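Long-range contacts in carboxyltransferase domain-containing protein (Pyrococcus horikoshii, PDB 2PHC), which is of uncharacterised function but is probably an ATP-binding hydrolase of the carboxyltransferase C and D subdomain family: residues P132-L137 with Q167-I173; V27-A31 with P47-L52; E37-W41 with V66-L70; A158-A164 with W179-I185. All coordinates share one frame; numbering follows the deposited sequence.

Interaction 1: P132-L137 with Q167-I173; sequences PGFAYL and QTGWYAI
F134 turns the edge of its ring to the face of Y171. The pair is T-shaped, with planes at 87° and centroids 5.0 Å apart, and F134 CE1 stands over the centre of the tyrosine ring. Its first torsion carries the phenyl group across to the other strand, with CG anti to the backbone N (chi1 -167°). There one ring face meets a carbonyl, with CD1 3.2 Å from W170 O. The same oxygen accepts A135 N at 3.1 Å. W170 N returns a bond to A135 O.

On the other side of the sheet, A135 and W170 form a CH-pi contact. A135 CB sits over the six-membered ring, 3.7 Å from its centroid. L137 CD2 also reaches the indole, at 4.0 Å from W170 CZ3. The indole NE1 bonds to T189. At one end of the contact, A172 N is bound to G133 O at 2.9 Å. At the other, L137 N makes only a weak bond to T168 O.

Replacing Y171 by alanine is likely to leave the F134 edge without its ring face and freer to turn, although W179 also meets F134 edge-to-face. Residues 134-137 and 167-171 are antiparallel neighbours with aromatic side chains on both faces, part of a mixed sheet consistent with the cyclophilin-like fold of the family.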
# COMPACT_ATOMS: atom_id res chain seq x y z
N PRO A 132 9.99 19.81 9.91
CA PRO A 132 9.04 20.05 8.89
C PRO A 132 8.34 18.74 8.85
O PRO A 132 8.88 17.71 9.14
CB PRO A 132 9.91 20.34 7.70
CG PRO A 132 11.16 19.62 8.01
CD PRO A 132 11.34 19.95 9.40
N GLY A 133 7.09 18.77 8.57
CA GLY A 133 6.42 17.47 8.32
C GLY A 133 7.01 16.57 7.20
O GLY A 133 7.29 17.01 6.12
N PHE A 134 7.12 15.28 7.49
CA PHE A 134 7.47 14.26 6.49
C PHE A 134 6.61 13.01 6.85
O PHE A 134 6.44 12.73 8.03
CB PHE A 134 8.99 13.96 6.54
CG PHE A 134 9.50 13.14 5.34
CD1 PHE A 134 9.90 13.75 4.15
CD2 PHE A 134 9.49 11.79 5.37
CE1 PHE A 134 10.25 12.99 3.07
CE2 PHE A 134 9.89 11.02 4.30
CZ PHE A 134 10.26 11.62 3.15
N ALA A 135 6.06 12.30 5.87
CA ALA A 135 5.45 10.99 6.07
C ALA A 135 6.29 9.89 5.47
O ALA A 135 6.71 9.95 4.32
CB ALA A 135 4.12 10.96 5.47
N TYR A 136 6.50 8.84 6.25
CA TYR A 136 7.46 7.84 5.92
C TYR A 136 6.62 6.65 5.74
O TYR A 136 5.74 6.42 6.59
CB TYR A 136 8.36 7.57 7.10
CG TYR A 136 9.34 8.65 7.42
CD1 TYR A 136 10.70 8.54 7.02
CD2 TYR A 136 8.97 9.68 8.25
CE1 TYR A 136 11.62 9.48 7.40
CE2 TYR A 136 9.87 10.60 8.64
CZ TYR A 136 11.21 10.50 8.19
OH TYR A 136 12.12 11.48 8.60
N LEU A 137 6.87 5.90 4.68
CA LEU A 137 5.91 4.85 4.22
C LEU A 137 6.68 3.57 4.00
O LEU A 137 7.91 3.63 3.92
CB LEU A 137 5.15 5.16 2.93
CG LEU A 137 4.36 6.43 2.80
CD1 LEU A 137 3.85 6.47 1.37
CD2 LEU A 137 3.25 6.74 3.84
N GLN A 167 12.50 3.17 0.24
CA GLN A 167 11.44 3.98 0.93
C GLN A 167 10.89 5.02 0.05
O GLN A 167 11.61 5.70 -0.73
CB GLN A 167 12.04 4.86 2.05
CG GLN A 167 12.89 4.25 3.05
CD GLN A 167 12.05 3.93 4.28
OE1 GLN A 167 11.38 4.81 4.87
NE2 GLN A 167 12.06 2.69 4.65
N THR A 168 9.64 5.25 0.25
CA THR A 168 8.98 6.36 -0.35
C THR A 168 8.26 7.15 0.75
O THR A 168 8.14 6.74 1.88
CB THR A 168 8.06 5.95 -1.58
OG1 THR A 168 7.62 7.13 -2.26
CG2 THR A 168 6.86 5.08 -1.17
N GLY A 169 7.87 8.36 0.45
CA GLY A 169 7.23 9.16 1.45
C GLY A 169 7.06 10.49 0.78
O GLY A 169 7.29 10.60 -0.41
N TRP A 170 6.66 11.49 1.54
CA TRP A 170 6.58 12.83 0.97
C TRP A 170 6.97 13.93 2.00
O TRP A 170 6.79 13.76 3.21
CB TRP A 170 5.21 13.10 0.39
CG TRP A 170 4.06 13.25 1.40
CD1 TRP A 170 3.66 14.38 2.02
CD2 TRP A 170 3.12 12.22 1.83
NE1 TRP A 170 2.55 14.15 2.80
CE2 TRP A 170 2.23 12.82 2.74
CE3 TRP A 170 2.97 10.84 1.52
CZ2 TRP A 170 1.15 12.10 3.34
CZ3 TRP A 170 1.91 10.11 2.17
CH2 TRP A 170 1.02 10.75 3.02
N TYR A 171 7.56 15.01 1.45
CA TYR A 171 7.71 16.30 2.10
C TYR A 171 6.38 16.99 2.28
O TYR A 171 5.70 17.29 1.27
CB TYR A 171 8.62 17.14 1.27
CG TYR A 171 9.96 16.48 1.10
CD1 TYR A 171 10.98 16.83 1.91
CD2 TYR A 171 10.19 15.54 0.13
CE1 TYR A 171 12.22 16.26 1.79
CE2 TYR A 171 11.45 14.96 -0.05
CZ TYR A 171 12.44 15.31 0.80
OH TYR A 171 13.67 14.74 0.74
N ALA A 172 5.95 17.17 3.53
CA ALA A 172 4.62 17.74 3.80
C ALA A 172 4.64 19.26 3.59
O ALA A 172 3.66 19.82 3.17
CB ALA A 172 4.13 17.38 5.19
N ILE A 173 5.78 19.90 3.84
CA ILE A 173 5.97 21.31 3.52
C ILE A 173 7.33 21.55 2.89
O ILE A 173 8.19 20.64 2.85
CB ILE A 173 5.76 22.23 4.78
CG1 ILE A 173 6.82 21.94 5.85
CG2 ILE A 173 4.39 22.04 5.38
CD1 ILE A 173 7.05 23.16 6.81

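Interaction 2: V27-A31 with P47-L52; sequences VHSLA and PAYSSL
S51 O accepts A48 N at 2.7 Å, and V27 of the helix reaches that same oxygen with CG1. This is the sound bond across the base of the hairpin turn. The bond that closes the type I turn, S51 N to A48 O, is weak. V27 CG1 lies 3.4 Å from A48 O and 3.6 Å from S51 O, so one methyl rests against the carbonyl oxygens of the first and last residues of the turn. The same methyl touches P47 CB at 3.5 Å, and the two side chains cross at about a right angle. The torsion explains this reach: V27 CG1 is anti to the backbone N (chi1 172°). CG2 takes the other direction and packs on the turn backbone, 3.8 Å from S51 N.

One helical turn on from V27, L30 and A31 pack against L52. L52 CD2 touches both and lies 4.1 Å from L30 CG. L52 CD1 meets A31 CB at 4.1 Å. V27, L30 and A31 lie on one side of the helix, and all three point toward the hairpin. The contact is side-chain packing in which a valine methyl also lies on two main-chain carbonyl oxygens.

Helix 21-37 thus lies against the hairpin of strands 42-48 and 51-56. F15 adds to the packing on V27 and L30, and I13 of strand 10-14 touches L30 and L52. S29 turns instead to helix 63-82, where it touches E77 and R80.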
# COMPACT_ATOMS: atom_id res chain seq x y z
N VAL A 27 -3.03 -12.16 3.40
CA VAL A 27 -3.03 -13.57 3.75
C VAL A 27 -3.03 -13.69 5.23
O VAL A 27 -3.97 -14.23 5.81
CB VAL A 27 -1.84 -14.35 3.11
CG1 VAL A 27 -1.74 -15.75 3.62
CG2 VAL A 27 -1.96 -14.36 1.60
N HIS A 28 -2.01 -13.12 5.86
CA HIS A 28 -1.85 -13.20 7.29
C HIS A 28 -3.06 -12.56 8.08
O HIS A 28 -3.54 -13.14 9.01
CB HIS A 28 -0.54 -12.56 7.70
CG HIS A 28 -0.29 -12.57 9.17
ND1 HIS A 28 -0.03 -11.41 9.88
CD2 HIS A 28 -0.19 -13.59 10.05
CE1 HIS A 28 0.16 -11.72 11.15
NE2 HIS A 28 0.04 -13.04 11.28
N SER A 29 -3.52 -11.40 7.67
CA SER A 29 -4.64 -10.70 8.30
C SER A 29 -5.94 -11.49 8.16
O SER A 29 -6.71 -11.50 9.05
CB SER A 29 -4.85 -9.36 7.58
OG SER A 29 -3.75 -8.57 7.76
N LEU A 30 -6.14 -12.14 7.03
CA LEU A 30 -7.26 -12.96 6.79
C LEU A 30 -7.21 -14.19 7.66
O LEU A 30 -8.26 -14.57 8.20
CB LEU A 30 -7.31 -13.32 5.31
CG LEU A 30 -8.39 -14.24 4.74
CD1 LEU A 30 -9.86 -14.02 5.17
CD2 LEU A 30 -8.27 -14.29 3.24
N ALA A 31 -6.06 -14.80 7.82
CA ALA A 31 -5.95 -15.95 8.65
C ALA A 31 -6.23 -15.61 10.05
O ALA A 31 -6.96 -16.27 10.69
CB ALA A 31 -4.64 -16.58 8.54
N PRO A 47 -1.27 -20.63 5.36
CA PRO A 47 -0.98 -19.45 4.53
C PRO A 47 0.08 -19.80 3.49
O PRO A 47 0.94 -20.58 3.82
CB PRO A 47 -0.46 -18.43 5.56
CG PRO A 47 0.11 -19.26 6.72
CD PRO A 47 -0.89 -20.42 6.78
N ALA A 48 0.06 -19.23 2.29
CA ALA A 48 1.21 -19.26 1.36
C ALA A 48 1.37 -17.84 0.97
O ALA A 48 0.55 -17.03 1.43
CB ALA A 48 0.93 -20.19 0.08
N TYR A 49 2.34 -17.50 0.11
CA TYR A 49 2.66 -16.10 -0.20
C TYR A 49 1.57 -15.25 -0.85
O TYR A 49 1.54 -14.03 -0.68
CB TYR A 49 3.94 -16.02 -1.06
CG TYR A 49 3.71 -16.48 -2.50
CD1 TYR A 49 3.48 -15.57 -3.52
CD2 TYR A 49 3.67 -17.85 -2.85
CE1 TYR A 49 3.23 -16.00 -4.84
CE2 TYR A 49 3.40 -18.27 -4.15
CZ TYR A 49 3.20 -17.31 -5.14
OH TYR A 49 2.96 -17.67 -6.46
N SER A 50 0.74 -15.87 -1.68
CA SER A 50 -0.43 -15.20 -2.26
C SER A 50 -1.68 -16.06 -2.12
O SER A 50 -2.55 -15.93 -2.90
CB SER A 50 -0.23 -14.81 -3.73
OG SER A 50 0.22 -15.93 -4.50
N SER A 51 -1.78 -16.95 -1.13
CA SER A 51 -3.04 -17.66 -0.91
C SER A 51 -3.21 -18.21 0.51
O SER A 51 -2.23 -18.37 1.23
CB SER A 51 -3.15 -18.80 -1.88
OG SER A 51 -1.93 -19.53 -1.84
N LEU A 52 -4.41 -18.57 0.90
CA LEU A 52 -4.63 -19.27 2.13
C LEU A 52 -5.46 -20.47 1.97
O LEU A 52 -6.54 -20.41 1.52
CB LEU A 52 -5.24 -18.36 3.16
CG LEU A 52 -5.72 -18.89 4.47
CD1 LEU A 52 -4.58 -19.15 5.33
CD2 LEU A 52 -6.54 -17.86 5.04

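Interaction 3: E37-W41 with V66-L70; sequences ESPEW and VESYL
W41 and Y69 meet because their first torsions send the rings toward each other. In W41, CG lies between the backbone N and the carbonyl carbon (chi1 50°). In Y69, CG is anti to the backbone N (chi1 178°). The result is a T-shaped pair with centroids 4.9 Å apart and planes at 87°. The tryptophan gives its edge and the tyrosine its face. W41 CZ2 comes over the Y69 ring toward the rim, 3.5 Å from Y69 CD2.

The indole is also held on both faces. V66 CG2 lies over the centre of one, 3.9 Å from the centroid of the six-membered ring, in a CH-pi contact. P39 CB covers part of the opposite face. L70 CD2 comes near the ring edge at W41 CH2, at 4.4 Å.

At the far end of Y69, P39 CG packs on CZ at 3.8 Å. E37 lies close by, and its aliphatic part rather than its carboxylate comes nearest to the hydroxyl. Y69 OH is buried here and has no polar partner in the model. A serine replacing Y69 would probably leave the W41 edge without its aromatic face and open a gap beside P39.

The contact fastens the loop after helix 21-37 to helix 63-82 by ring and alkyl packing. Its hold therefore depends on the fit of shapes, and the buried hydroxyl probably costs it some stability.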
# COMPACT_ATOMS: atom_id res chain seq x y z
N GLU A 37 -12.78 -15.58 14.82
CA GLU A 37 -13.96 -16.37 14.98
C GLU A 37 -13.86 -17.77 15.55
O GLU A 37 -14.84 -18.24 16.02
CB GLU A 37 -14.78 -16.46 13.72
CG GLU A 37 -14.55 -15.41 12.75
CD GLU A 37 -15.36 -14.28 13.03
OE1 GLU A 37 -16.55 -14.44 12.98
OE2 GLU A 37 -14.83 -13.23 13.34
N SER A 38 -12.72 -18.44 15.47
CA SER A 38 -12.70 -19.89 15.52
C SER A 38 -14.00 -20.57 15.19
O SER A 38 -14.70 -21.03 16.03
CB SER A 38 -12.20 -20.38 16.85
OG SER A 38 -11.64 -19.33 17.52
N PRO A 39 -14.32 -20.69 13.94
CA PRO A 39 -15.48 -21.49 13.63
C PRO A 39 -15.26 -22.98 13.94
O PRO A 39 -14.20 -23.52 13.80
CB PRO A 39 -15.72 -21.20 12.16
CG PRO A 39 -14.50 -20.72 11.66
CD PRO A 39 -13.72 -20.13 12.73
N GLU A 40 -16.33 -23.59 14.40
CA GLU A 40 -16.36 -24.92 14.99
C GLU A 40 -15.99 -25.97 13.97
O GLU A 40 -15.52 -27.03 14.33
CB GLU A 40 -17.75 -25.24 15.66
CG GLU A 40 -17.70 -25.06 17.20
CD GLU A 40 -19.01 -25.45 18.00
OE1 GLU A 40 -18.99 -25.26 19.27
OE2 GLU A 40 -20.01 -25.92 17.36
N TRP A 41 -16.16 -25.62 12.70
CA TRP A 41 -15.84 -26.50 11.59
C TRP A 41 -14.39 -26.44 11.10
O TRP A 41 -14.06 -27.16 10.14
CB TRP A 41 -16.77 -26.28 10.42
CG TRP A 41 -16.96 -24.86 9.99
CD1 TRP A 41 -18.03 -24.05 10.26
CD2 TRP A 41 -16.05 -24.06 9.15
NE1 TRP A 41 -17.85 -22.79 9.66
CE2 TRP A 41 -16.66 -22.78 8.98
CE3 TRP A 41 -14.79 -24.30 8.55
CZ2 TRP A 41 -16.05 -21.74 8.24
CZ3 TRP A 41 -14.18 -23.24 7.82
CH2 TRP A 41 -14.81 -21.99 7.68
N VAL A 66 -19.30 -23.47 4.02
CA VAL A 66 -17.91 -23.09 4.25
C VAL A 66 -17.52 -22.12 3.20
O VAL A 66 -16.93 -21.11 3.50
CB VAL A 66 -16.99 -24.26 4.32
CG1 VAL A 66 -15.46 -23.79 4.26
CG2 VAL A 66 -17.26 -24.99 5.62
N GLU A 67 -17.98 -22.40 1.98
CA GLU A 67 -17.70 -21.52 0.93
C GLU A 67 -18.24 -20.10 1.21
O GLU A 67 -17.49 -19.10 1.01
CB GLU A 67 -18.26 -22.06 -0.37
CG GLU A 67 -18.05 -21.12 -1.49
CD GLU A 67 -18.62 -21.68 -2.73
OE1 GLU A 67 -19.69 -22.38 -2.63
OE2 GLU A 67 -18.02 -21.40 -3.81
N SER A 68 -19.52 -20.04 1.67
CA SER A 68 -20.24 -18.78 1.88
C SER A 68 -19.54 -18.01 2.93
O SER A 68 -19.33 -16.82 2.73
CB SER A 68 -21.74 -18.97 2.28
OG SER A 68 -22.48 -19.56 1.19
N TYR A 69 -19.21 -18.66 4.04
CA TYR A 69 -18.57 -18.00 5.14
C TYR A 69 -17.21 -17.31 4.77
O TYR A 69 -16.82 -16.30 5.41
CB TYR A 69 -18.28 -19.11 6.16
CG TYR A 69 -17.55 -18.67 7.42
CD1 TYR A 69 -18.24 -18.57 8.63
CD2 TYR A 69 -16.15 -18.39 7.42
CE1 TYR A 69 -17.60 -18.21 9.80
CE2 TYR A 69 -15.47 -18.03 8.61
CZ TYR A 69 -16.23 -17.91 9.77
OH TYR A 69 -15.66 -17.57 10.98
N LEU A 70 -16.50 -17.88 3.79
CA LEU A 70 -15.12 -17.47 3.55
C LEU A 70 -15.29 -16.29 2.65
O LEU A 70 -14.50 -15.37 2.70
CB LEU A 70 -14.28 -18.57 2.88
CG LEU A 70 -13.81 -19.77 3.69
CD1 LEU A 70 -13.05 -20.80 2.71
CD2 LEU A 70 -12.92 -19.30 4.79

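Interaction 4: A158-A164 with W179-I185; sequences AGSVGIA and WRIIGRI
A164 and W179 pack closely, with A164 CB over the indole, 3.3 Å from the centroid of the five-membered ring. G162 O lies at the edge of the same indole, 3.5 Å from W179 CE3. The bare CA of G162 lets W179 and I181 come close. V161 is wedged between two isoleucines: CG2 meets I185 CD1 at 3.6 Å, and CG1 meets I182 CG1 at 3.9 Å. Backbone bonds join these residues. I182 N bonds to V161 O at 3.0 Å, nearly straight at 171°, and I185 N binds G159 O at 2.8 Å. I163 and R180 exchange a pair.

The two arginines are partly exposed and less enclosed. The extended R184 chain passes G159 and gives NE to A158 O at 3.1 Å. That oxygen lies near the edge of the guanidinium but tilted from its plane. At the W179 end, the R180 side chain leads away from the contact, and its NE bonds to P147 O.

Strand 160-164 thus lies between strands 180-184 and 167-171. On the 167-171 side, G159 and S160 both face Y171 in a G1 bulge. V161 and I185 pack on V90 of strand 85-92, while I163 and I182 touch V103 of helix 100-107.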
# COMPACT_ATOMS: atom_id res chain seq x y z
N ALA A 158 6.42 21.70 -0.93
CA ALA A 158 5.48 21.01 -0.10
C ALA A 158 4.72 19.97 -0.94
O ALA A 158 4.24 20.32 -2.02
CB ALA A 158 4.51 22.05 0.38
N GLY A 159 4.60 18.71 -0.50
CA GLY A 159 3.82 17.76 -1.31
C GLY A 159 4.65 16.87 -2.18
O GLY A 159 4.14 15.89 -2.70
N SER A 160 5.97 17.14 -2.30
CA SER A 160 6.86 16.25 -3.05
C SER A 160 6.94 14.86 -2.50
O SER A 160 7.18 14.66 -1.30
CB SER A 160 8.26 16.83 -3.26
OG SER A 160 8.12 18.19 -3.70
N VAL A 161 6.80 13.90 -3.44
CA VAL A 161 6.78 12.48 -3.23
C VAL A 161 8.17 12.03 -3.68
O VAL A 161 8.57 12.23 -4.81
CB VAL A 161 5.66 11.82 -4.09
CG1 VAL A 161 5.79 10.27 -4.15
CG2 VAL A 161 4.17 12.30 -3.61
N GLY A 162 8.96 11.46 -2.78
CA GLY A 162 10.20 10.96 -3.26
C GLY A 162 10.50 9.56 -2.92
O GLY A 162 9.74 8.96 -2.20
N ILE A 163 11.65 9.07 -3.41
CA ILE A 163 12.19 7.72 -3.13
C ILE A 163 13.59 7.93 -2.58
O ILE A 163 14.33 8.86 -3.01
CB ILE A 163 12.26 6.90 -4.45
CG1 ILE A 163 10.84 6.65 -5.04
CG2 ILE A 163 13.13 5.63 -4.35
CD1 ILE A 163 10.89 5.95 -6.39
N ALA A 164 13.99 7.04 -1.68
CA ALA A 164 15.26 7.07 -1.11
C ALA A 164 15.50 5.66 -0.64
O ALA A 164 14.91 5.21 0.33
CB ALA A 164 15.37 8.12 0.04
N TRP A 179 15.98 13.37 -1.58
CA TRP A 179 15.20 12.19 -2.03
C TRP A 179 14.91 12.41 -3.51
O TRP A 179 14.84 13.55 -3.93
CB TRP A 179 13.82 12.05 -1.26
CG TRP A 179 13.97 11.41 0.14
CD1 TRP A 179 14.98 11.65 1.03
CD2 TRP A 179 13.12 10.41 0.79
NE1 TRP A 179 14.86 10.88 2.17
CE2 TRP A 179 13.72 10.12 2.06
CE3 TRP A 179 11.94 9.74 0.45
CZ2 TRP A 179 13.17 9.18 2.97
CZ3 TRP A 179 11.40 8.76 1.38
CH2 TRP A 179 12.02 8.52 2.62
N ARG A 180 14.74 11.33 -4.30
CA ARG A 180 14.42 11.47 -5.73
C ARG A 180 13.00 11.82 -5.84
O ARG A 180 12.17 10.98 -5.54
CB ARG A 180 14.72 10.19 -6.55
CG ARG A 180 16.20 9.85 -6.57
CD ARG A 180 17.18 10.84 -7.31
NE ARG A 180 18.57 10.35 -7.10
CZ ARG A 180 19.63 10.74 -7.83
NH1 ARG A 180 19.49 11.62 -8.85
NH2 ARG A 180 20.81 10.22 -7.58
N ILE A 181 12.71 13.04 -6.28
CA ILE A 181 11.33 13.51 -6.38
C ILE A 181 10.63 13.16 -7.70
O ILE A 181 11.10 13.60 -8.76
CB ILE A 181 11.23 15.00 -6.13
CG1 ILE A 181 12.03 15.42 -4.86
CG2 ILE A 181 9.81 15.41 -6.13
CD1 ILE A 181 11.58 14.71 -3.45
N ILE A 182 9.50 12.43 -7.62
CA ILE A 182 8.79 11.79 -8.75
C ILE A 182 7.37 12.36 -8.98
O ILE A 182 6.71 12.05 -9.94
CB ILE A 182 8.77 10.20 -8.62
CG1 ILE A 182 7.86 9.68 -7.46
CG2 ILE A 182 10.20 9.62 -8.47
CD1 ILE A 182 7.54 8.13 -7.58
N GLY A 183 6.92 13.27 -8.13
CA GLY A 183 5.52 13.63 -8.20
C GLY A 183 5.26 14.61 -7.11
O GLY A 183 6.13 14.77 -6.24
N ARG A 184 4.10 15.27 -7.13
CA ARG A 184 3.76 16.17 -6.06
C ARG A 184 2.28 15.98 -5.78
O ARG A 184 1.51 15.75 -6.70
CB ARG A 184 3.96 17.60 -6.51
CG ARG A 184 3.88 18.58 -5.48
CD ARG A 184 4.51 19.93 -5.99
NE ARG A 184 4.10 20.98 -5.06
CZ ARG A 184 4.12 22.30 -5.31
NH1 ARG A 184 4.55 22.77 -6.48
NH2 ARG A 184 3.72 23.15 -4.35
N ILE A 185 1.94 16.10 -4.49
CA ILE A 185 0.61 16.06 -3.97
C ILE A 185 0.06 17.49 -3.81
O ILE A 185 0.73 18.34 -3.24
CB ILE A 185 0.62 15.36 -2.50
CG1 ILE A 185 1.09 13.88 -2.55
CG2 ILE A 185 -0.67 15.48 -1.86
CD1 ILE A 185 1.72 13.34 -1.18

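How the interactions relate
Interactions 1 and 4 belong to one sheet and touch: strands 160-164 and 167-171 are neighbours, with Y171 meeting G159 and S160. Both are buried and combine backbone bonds with aromatic packing. Interactions 2 and 3 lie on the other side of the chain's centre, about 30 to 44 Å from the first pair by their centres. They are partly buried and rely on apolar side chains. Both involve the region round helix 21-37, one through its middle and the other through its end and the loop after it. The nearest atoms of interactions 2 and 3 are about 5 Å apart, without touching. Interaction 2 is aliphatic against a turn, while interaction 3 is largely aromatic.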